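Local coordinates for protein RNA 2'-o-ribose methyltransferase (Thermus thermophilus, PDB 1IPA) that probably transfers a methyl group to a ribose 2'-oxygen of RNA, as a TrmH-family enzyme whose active-site architecture is built on a deep trefoil knot, at residues L14-E19 / D24-F29; L51-G56 / A82-L87. One frame throughout, in Å; residues are numbered along the deposited sequence.

How the contacts relate
Both contacts lie in the N-terminal domain, which has an eL30-like fold and, by family resemblance, probably binds the RNA substrate. They reach the same mixed five-stranded sheet, contact 1 at its outermost strand 28-32 and contact 2 at the inner strand 47-53. Along the chain both segments of contact 1 come before those of contact 2, and their centres are about 18 Å apart. They nevertheless touch: Leu18 CD1 lies 3.5 Å from Lys86 O, and Leu87 CD1 packs on Ala15 N and Leu14 C. The end of helix 9-15 and the turn after it thus bridge strand 28-32 and helix 81-87, so the two contacts pack directly on each other over the sheet.

Contact 1 (L14-E19 / D24-F29); sequences LARLLE and DSQRRF
Leu17 packs against the backbone of strand 28-32, with CG 3.7 Å from Arg28 O and 4.2 Å from Phe29 CA. The nearest pair of CA atoms across the contact is also here, Leu17 CA and Phe29 CA, 5.8 Å apart. CD2 reaches along the base of the Arg28 side chain, to CB at 4.5 Å, while CD1 lies beside the amide end of Gln26. Both Leu17 torsions depart from staggered values (chi1 -92°, chi2 20°), which suggests some strain in this buried fit. Leu17 also rests on Leu99 of strand 96-101, so one side chain touches two neighbouring strands of the sheet.

Helix 9-15, the helical turn after it, helix 20-26 and edge strand 28-32 follow one another at the rim of the eL30-like domain's sheet. Arg27 leaves helix 20-26 with a positive phi before the chain enters the strand. His22 and Arg23 bond back to the carbonyls of Arg16 and Leu17. The CB of Phe29 points away from 14-19, and its side chain touches Tyr154, Ile159 and Phe167 of the methyltransferase part.

On the solvent side the packing slackens. Arg16 bends at chi3 (42°) to bring NH2 within 4.0 Å of Gln26 CD. The two side chains cross at about a right angle with their flat ends nearly perpendicular, and no hydrogen bond joins the segments. A firmer polar tie lies inside 24-29: Arg28 NH1 donates to Gln26 O over 2.9 Å, the oxygen lying in the guanidinium plane and the donor almost in line with the carbonyl, although the N-H itself is bent. Arg28 NE forms a salt bridge with Glu48, so the guanidinium links the end of helix 20-26 to strand 47-53.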
ATOM      1  N   LEU A  14      16.218   5.883 -16.292  1.00 30.38           N
ATOM      2  CA  LEU A  14      15.117   5.188 -15.642  1.00 29.03           C
ATOM      3  C   LEU A  14      15.510   4.638 -14.261  1.00 28.83           C
ATOM      4  O   LEU A  14      14.703   4.645 -13.331  1.00 27.97           O
ATOM      5  CB  LEU A  14      14.610   4.067 -16.546  1.00 29.35           C
ATOM      6  CG  LEU A  14      14.037   4.543 -17.884  1.00 30.79           C
ATOM      7  CD1 LEU A  14      13.551   3.358 -18.700  1.00 30.76           C
ATOM      8  CD2 LEU A  14      12.889   5.509 -17.634  1.00 31.88           C
ATOM      9  N   ALA A  15      16.754   4.183 -14.122  1.00 29.53           N
ATOM     10  CA  ALA A  15      17.231   3.634 -12.847  1.00 29.69           C
ATOM     11  C   ALA A  15      17.157   4.648 -11.701  1.00 30.28           C
ATOM     12  O   ALA A  15      16.963   4.275 -10.543  1.00 31.83           O
ATOM     13  CB  ALA A  15      18.671   3.107 -12.993  1.00 26.19           C
ATOM     14  N   ARG A  16      17.316   5.927 -12.021  1.00 29.08           N
ATOM     15  CA  ARG A  16      17.255   6.972 -11.011  1.00 28.03           C
ATOM     16  C   ARG A  16      15.885   6.997 -10.334  1.00 27.23           C
ATOM     17  O   ARG A  16      15.748   7.450  -9.199  1.00 25.00           O
ATOM     18  CB  ARG A  16      17.532   8.335 -11.655  1.00 29.88           C
ATOM     19  CG  ARG A  16      19.009   8.640 -11.921  1.00 30.26           C
ATOM     20  CD  ARG A  16      19.153   9.732 -12.983  1.00 29.47           C
ATOM     21  NE  ARG A  16      18.181  10.809 -12.793  1.00 30.59           N
ATOM     22  CZ  ARG A  16      18.368  11.870 -12.013  1.00 30.22           C
ATOM     23  NH1 ARG A  16      19.502  12.014 -11.345  1.00 27.50           N
ATOM     24  NH2 ARG A  16      17.411  12.781 -11.892  1.00 29.29           N
ATOM     25  N   LEU A  17      14.871   6.508 -11.037  1.00 27.46           N
ATOM     26  CA  LEU A  17      13.522   6.500 -10.496  1.00 28.11           C
ATOM     27  C   LEU A  17      13.370   5.531  -9.323  1.00 29.38           C
ATOM     28  O   LEU A  17      12.318   5.487  -8.682  1.00 29.65           O
ATOM     29  CB  LEU A  17      12.512   6.177 -11.605  1.00 26.72           C
ATOM     30  CG  LEU A  17      11.843   7.304 -12.416  1.00 26.92           C
ATOM     31  CD1 LEU A  17      12.607   8.623 -12.342  1.00 23.18           C
ATOM     32  CD2 LEU A  17      11.696   6.829 -13.850  1.00 24.75           C
ATOM     33  N   LEU A  18      14.416   4.756  -9.032  1.00 28.84           N
ATOM     34  CA  LEU A  18      14.342   3.834  -7.899  1.00 29.58           C
ATOM     35  C   LEU A  18      14.442   4.613  -6.592  1.00 29.54           C
ATOM     36  O   LEU A  18      14.060   4.118  -5.535  1.00 29.73           O
ATOM     37  CB  LEU A  18      15.435   2.765  -7.970  1.00 25.32           C
ATOM     38  CG  LEU A  18      15.244   1.767  -9.122  1.00 26.44           C
ATOM     39  CD1 LEU A  18      16.353   0.742  -9.110  1.00 24.99           C
ATOM     40  CD2 LEU A  18      13.894   1.088  -8.999  1.00 24.52           C
ATOM     41  N   GLU A  19      14.933   5.846  -6.679  1.00 30.14           N
ATOM     42  CA  GLU A  19      15.056   6.698  -5.505  1.00 32.10           C
ATOM     43  C   GLU A  19      13.918   7.726  -5.474  1.00 32.26           C
ATOM     44  O   GLU A  19      13.500   8.230  -6.518  1.00 33.06           O
ATOM     45  CB  GLU A  19      16.429   7.361  -5.514  1.00 34.90           C
ATOM     46  CG  GLU A  19      17.538   6.335  -5.318  1.00 42.11           C
ATOM     47  CD  GLU A  19      18.902   6.860  -5.695  1.00 47.03           C
ATOM     48  OE1 GLU A  19      19.296   7.926  -5.174  1.00 50.56           O
ATOM     49  OE2 GLU A  19      19.581   6.204  -6.517  1.00 51.03           O
ATOM     50  N   ASP A  24       9.981  12.281  -7.459  1.00 31.37           N
ATOM     51  CA  ASP A  24       9.237  13.487  -7.134  1.00 33.22           C
ATOM     52  C   ASP A  24       9.563  14.684  -8.013  1.00 33.99           C
ATOM     53  O   ASP A  24       8.664  15.394  -8.455  1.00 35.10           O
ATOM     54  CB  ASP A  24       9.451  13.868  -5.664  1.00 33.40           C
ATOM     55  CG  ASP A  24       8.988  12.785  -4.708  1.00 34.34           C
ATOM     56  OD1 ASP A  24       8.063  12.023  -5.066  1.00 33.08           O
ATOM     57  OD2 ASP A  24       9.544  12.706  -3.592  1.00 37.10           O
ATOM     58  N   SER A  25      10.843  14.905  -8.283  1.00 33.17           N
ATOM     59  CA  SER A  25      11.215  16.054  -9.082  1.00 33.42           C
ATOM     60  C   SER A  25      10.809  15.881 -10.534  1.00 31.88           C
ATOM     61  O   SER A  25      10.402  16.841 -11.176  1.00 33.22           O
ATOM     62  CB  SER A  25      12.718  16.324  -8.973  1.00 32.37           C
ATOM     63  OG  SER A  25      13.454  15.428  -9.775  1.00 37.08           O
ATOM     64  N   GLN A  26      10.896  14.661 -11.049  1.00 32.06           N
ATOM     65  CA  GLN A  26      10.532  14.409 -12.444  1.00 31.96           C
ATOM     66  C   GLN A  26       9.086  13.974 -12.629  1.00 31.86           C
ATOM     67  O   GLN A  26       8.624  13.824 -13.754  1.00 31.72           O
ATOM     68  CB  GLN A  26      11.434  13.344 -13.046  1.00 33.46           C
ATOM     69  CG  GLN A  26      12.883  13.751 -13.144  1.00 39.97           C
ATOM     70  CD  GLN A  26      13.760  12.588 -13.545  1.00 43.22           C
ATOM     71  OE1 GLN A  26      13.826  11.574 -12.842  1.00 45.42           O
ATOM     72  NE2 GLN A  26      14.431  12.719 -14.680  1.00 44.69           N
ATOM     73  N   ARG A  27       8.376  13.775 -11.526  1.00 31.28           N
ATOM     74  CA  ARG A  27       6.986  13.345 -11.579  1.00 32.09           C
ATOM     75  C   ARG A  27       6.795  12.082 -12.408  1.00 31.57           C
ATOM     76  O   ARG A  27       5.848  11.974 -13.188  1.00 33.13           O
ATOM     77  CB  ARG A  27       6.103  14.464 -12.119  1.00 32.11           C
ATOM     78  CG  ARG A  27       5.988  15.621 -11.161  1.00 37.16           C
ATOM     79  CD  ARG A  27       5.177  16.749 -11.740  1.00 41.27           C
ATOM     80  NE  ARG A  27       5.250  17.933 -10.894  1.00 48.04           N
ATOM     81  CZ  ARG A  27       4.649  19.090 -11.159  1.00 50.09           C
ATOM     82  NH1 ARG A  27       3.917  19.232 -12.260  1.00 50.54           N
ATOM     83  NH2 ARG A  27       4.780  20.105 -10.314  1.00 51.40           N
ATOM     84  N   ARG A  28       7.694  11.124 -12.229  1.00 30.18           N
ATOM     85  CA  ARG A  28       7.606   9.860 -12.944  1.00 30.57           C
ATOM     86  C   ARG A  28       8.029   8.697 -12.051  1.00 29.93           C
ATOM     87  O   ARG A  28       8.773   8.884 -11.083  1.00 30.38           O
ATOM     88  CB  ARG A  28       8.454   9.927 -14.208  1.00 31.80           C
ATOM     89  CG  ARG A  28       7.777  10.742 -15.290  1.00 35.50           C
ATOM     90  CD  ARG A  28       8.670  10.998 -16.472  1.00 38.14           C
ATOM     91  NE  ARG A  28       7.921  11.622 -17.560  1.00 41.90           N
ATOM     92  CZ  ARG A  28       7.368  12.828 -17.502  1.00 42.05           C
ATOM     93  NH1 ARG A  28       7.476  13.561 -16.402  1.00 42.35           N
ATOM     94  NH2 ARG A  28       6.696  13.300 -18.544  1.00 42.89           N
ATOM     95  N   PHE A  29       7.532   7.505 -12.360  1.00 26.36           N
ATOM     96  CA  PHE A  29       7.863   6.325 -11.579  1.00 25.39           C
ATOM     97  C   PHE A  29       7.681   5.065 -12.411  1.00 26.04           C
ATOM     98  O   PHE A  29       6.955   5.061 -13.408  1.00 24.38           O
ATOM     99  CB  PHE A  29       7.017   6.256 -10.288  1.00 23.21           C
ATOM    100  CG  PHE A  29       5.536   6.108 -10.524  1.00 22.53           C
ATOM    101  CD1 PHE A  29       4.899   4.891 -10.286  1.00 19.35           C
ATOM    102  CD2 PHE A  29       4.769   7.190 -10.964  1.00 22.28           C
ATOM    103  CE1 PHE A  29       3.527   4.747 -10.479  1.00 15.93           C
ATOM    104  CE2 PHE A  29       3.389   7.052 -11.160  1.00 20.64           C
ATOM    105  CZ  PHE A  29       2.771   5.822 -10.913  1.00 17.86           C
TER

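Contact 2 (L51-G56 / A82-L87); sequences LVWEGG and AVLKKL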
ATOM      1  N   LEU A  51       8.783  -1.245 -21.246  1.00 38.68           N
ATOM      2  CA  LEU A  51       9.949  -2.048 -21.568  1.00 39.49           C
ATOM      3  C   LEU A  51       9.468  -3.490 -21.631  1.00 40.38           C
ATOM      4  O   LEU A  51       8.577  -3.881 -20.873  1.00 39.79           O
ATOM      5  CB  LEU A  51      11.034  -1.883 -20.504  1.00 38.54           C
ATOM      6  CG  LEU A  51      11.930  -0.651 -20.661  1.00 39.38           C
ATOM      7  CD1 LEU A  51      11.107   0.629 -20.628  1.00 39.42           C
ATOM      8  CD2 LEU A  51      12.964  -0.652 -19.551  1.00 41.31           C
ATOM      9  N   VAL A  52      10.056  -4.269 -22.537  1.00 41.71           N
ATOM     10  CA  VAL A  52       9.673  -5.664 -22.735  1.00 41.33           C
ATOM     11  C   VAL A  52      10.865  -6.613 -22.827  1.00 41.80           C
ATOM     12  O   VAL A  52      11.835  -6.326 -23.519  1.00 42.80           O
ATOM     13  CB  VAL A  52       8.859  -5.802 -24.026  1.00 41.66           C
ATOM     14  CG1 VAL A  52       8.427  -7.247 -24.224  1.00 43.96           C
ATOM     15  CG2 VAL A  52       7.662  -4.870 -23.979  1.00 40.55           C
ATOM     16  N   TRP A  53      10.776  -7.742 -22.127  1.00 42.57           N
ATOM     17  CA  TRP A  53      11.820  -8.772 -22.126  1.00 43.15           C
ATOM     18  C   TRP A  53      12.018  -9.278 -23.556  1.00 43.05           C
ATOM     19  O   TRP A  53      11.064  -9.703 -24.218  1.00 42.01           O
ATOM     20  CB  TRP A  53      11.384  -9.927 -21.213  1.00 46.40           C
ATOM     21  CG  TRP A  53      12.211 -11.205 -21.228  1.00 50.39           C
ATOM     22  CD1 TRP A  53      11.730 -12.490 -21.101  1.00 52.17           C
ATOM     23  CD2 TRP A  53      13.642 -11.327 -21.286  1.00 52.09           C
ATOM     24  NE1 TRP A  53      12.767 -13.393 -21.073  1.00 52.64           N
ATOM     25  CE2 TRP A  53      13.950 -12.709 -21.184  1.00 52.89           C
ATOM     26  CE3 TRP A  53      14.691 -10.410 -21.410  1.00 52.70           C
ATOM     27  CZ2 TRP A  53      15.261 -13.186 -21.203  1.00 53.50           C
ATOM     28  CZ3 TRP A  53      15.998 -10.887 -21.430  1.00 54.45           C
ATOM     29  CH2 TRP A  53      16.271 -12.263 -21.327  1.00 55.21           C
ATOM     30  N   GLU A  54      13.257  -9.219 -24.032  1.00 42.10           N
ATOM     31  CA  GLU A  54      13.586  -9.676 -25.376  1.00 42.62           C
ATOM     32  C   GLU A  54      13.280 -11.169 -25.498  1.00 42.75           C
ATOM     33  O   GLU A  54      13.033 -11.675 -26.593  1.00 42.20           O
ATOM     34  CB  GLU A  54      15.063  -9.411 -25.669  1.00 42.10           C
ATOM     35  CG  GLU A  54      16.008 -10.276 -24.866  1.00 44.54           C
ATOM     36  CD  GLU A  54      17.451  -9.826 -24.969  1.00 46.22           C
ATOM     37  OE1 GLU A  54      17.770  -9.075 -25.917  1.00 44.85           O
ATOM     38  OE2 GLU A  54      18.267 -10.234 -24.107  1.00 47.48           O
ATOM     39  N   GLY A  55      13.285 -11.863 -24.361  1.00 43.02           N
ATOM     40  CA  GLY A  55      12.995 -13.288 -24.349  1.00 43.45           C
ATOM     41  C   GLY A  55      11.511 -13.628 -24.350  1.00 44.55           C
ATOM     42  O   GLY A  55      11.139 -14.789 -24.185  1.00 45.18           O
ATOM     43  N   GLY A  56      10.659 -12.624 -24.538  1.00 44.77           N
ATOM     44  CA  GLY A  56       9.226 -12.861 -24.560  1.00 45.48           C
ATOM     45  C   GLY A  56       8.482 -12.523 -23.274  1.00 45.98           C
ATOM     46  O   GLY A  56       9.085 -12.279 -22.227  1.00 45.81           O
ATOM     47  N   ALA A  82      19.291  -8.329 -17.830  1.00 36.71           N
ATOM     48  CA  ALA A  82      20.161  -7.554 -16.961  1.00 36.11           C
ATOM     49  C   ALA A  82      19.627  -6.134 -16.768  1.00 35.13           C
ATOM     50  O   ALA A  82      19.809  -5.539 -15.712  1.00 37.19           O
ATOM     51  CB  ALA A  82      21.566  -7.518 -17.535  1.00 35.78           C
ATOM     52  N   VAL A  83      18.971  -5.598 -17.793  1.00 33.02           N
ATOM     53  CA  VAL A  83      18.407  -4.258 -17.726  1.00 31.96           C
ATOM     54  C   VAL A  83      17.133  -4.231 -16.885  1.00 31.42           C
ATOM     55  O   VAL A  83      16.962  -3.343 -16.053  1.00 30.58           O
ATOM     56  CB  VAL A  83      18.105  -3.714 -19.132  1.00 31.82           C
ATOM     57  CG1 VAL A  83      17.225  -2.479 -19.043  1.00 32.48           C
ATOM     58  CG2 VAL A  83      19.406  -3.370 -19.833  1.00 31.87           C
ATOM     59  N   LEU A  84      16.241  -5.195 -17.096  1.00 30.40           N
ATOM     60  CA  LEU A  84      15.008  -5.256 -16.306  1.00 31.07           C
ATOM     61  C   LEU A  84      15.356  -5.443 -14.832  1.00 31.56           C
ATOM     62  O   LEU A  84      14.716  -4.875 -13.951  1.00 32.08           O
ATOM     63  CB  LEU A  84      14.122  -6.415 -16.766  1.00 27.69           C
ATOM     64  CG  LEU A  84      13.474  -6.272 -18.144  1.00 26.21           C
ATOM     65  CD1 LEU A  84      12.805  -7.579 -18.525  1.00 23.47           C
ATOM     66  CD2 LEU A  84      12.478  -5.119 -18.132  1.00 24.06           C
ATOM     67  N   LYS A  85      16.382  -6.244 -14.581  1.00 33.97           N
ATOM     68  CA  LYS A  85      16.841  -6.532 -13.231  1.00 34.69           C
ATOM     69  C   LYS A  85      17.363  -5.264 -12.593  1.00 34.43           C
ATOM     70  O   LYS A  85      17.231  -5.069 -11.386  1.00 35.65           O
ATOM     71  CB  LYS A  85      17.934  -7.610 -13.280  1.00 36.88           C
ATOM     72  CG  LYS A  85      18.658  -7.874 -11.973  1.00 39.60           C
ATOM     73  CD  LYS A  85      19.248  -9.298 -11.954  1.00 45.57           C
ATOM     74  CE  LYS A  85      20.233  -9.579 -13.108  1.00 45.93           C
ATOM     75  NZ  LYS A  85      21.535  -8.853 -12.974  1.00 45.83           N
ATOM     76  N   LYS A  86      17.944  -4.397 -13.413  1.00 34.50           N
ATOM     77  CA  LYS A  86      18.483  -3.129 -12.933  1.00 35.70           C
ATOM     78  C   LYS A  86      17.353  -2.214 -12.468  1.00 34.86           C
ATOM     79  O   LYS A  86      17.519  -1.450 -11.521  1.00 34.87           O
ATOM     80  CB  LYS A  86      19.274  -2.434 -14.047  1.00 38.55           C
ATOM     81  CG  LYS A  86      20.048  -1.201 -13.596  1.00 39.91           C
ATOM     82  CD  LYS A  86      21.158  -1.567 -12.620  1.00 43.06           C
ATOM     83  CE  LYS A  86      22.159  -0.423 -12.474  1.00 47.34           C
ATOM     84  NZ  LYS A  86      23.372  -0.788 -11.673  1.00 48.50           N
ATOM     85  N   LEU A  87      16.212  -2.294 -13.153  1.00 33.84           N
ATOM     86  CA  LEU A  87      15.043  -1.488 -12.825  1.00 32.23           C
ATOM     87  C   LEU A  87      14.102  -2.222 -11.864  1.00 33.37           C
ATOM     88  O   LEU A  87      13.137  -1.644 -11.371  1.00 31.10           O
ATOM     89  CB  LEU A  87      14.261  -1.137 -14.096  1.00 29.84           C
ATOM     90  CG  LEU A  87      14.767  -0.128 -15.142  1.00 30.78           C
ATOM     91  CD1 LEU A  87      15.731   0.878 -14.511  1.00 29.42           C
ATOM     92  CD2 LEU A  87      15.429  -0.859 -16.266  1.00 30.70           C
TER
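Trp53 O accepts the backbone N-H of Gly56 over 3.0 Å, closing a type I beta turn where strand 47-53 ends, and the same Trp53 meets Leu84 of helix 81-87. Within the turn, Gly55 N sits 3.1 Å above the plane of the Trp53 indole, over its centre, so the chain folds back across one ring face.

The contact with the helix is wholly apolar, and Leu84 carries most of the helix's share. CD1 touches the root of the tryptophan, 3.8 Å from Trp53 CB and 3.9 Å from Trp53 CA, and approaches the ring itself only obliquely. The other methyl, CD2, lies 4.3 Å from Leu51 CB. The indole is swung opposite the backbone N (chi1 171°), and CB, rather than the ring, is what CD1 meets most closely. One helical turn on, Leu87 CD2 meets Leu51 CD2 at 4.1 Å, methyl to methyl, the two side chains crossing at about a right angle. Leu51 and Trp53 supply the strand's part of this contact, while the CB of Val52 between them points away.

The segment axes come within 9.3 Å and run at 129° to each other. Strand 47-53 has parallel strand 75-79 on one side and antiparallel strand 96-101 on the other; Leu84 adds contacts to Val79 and Ile97 there, and Leu87 touches Ile97 and borders helix 9-15.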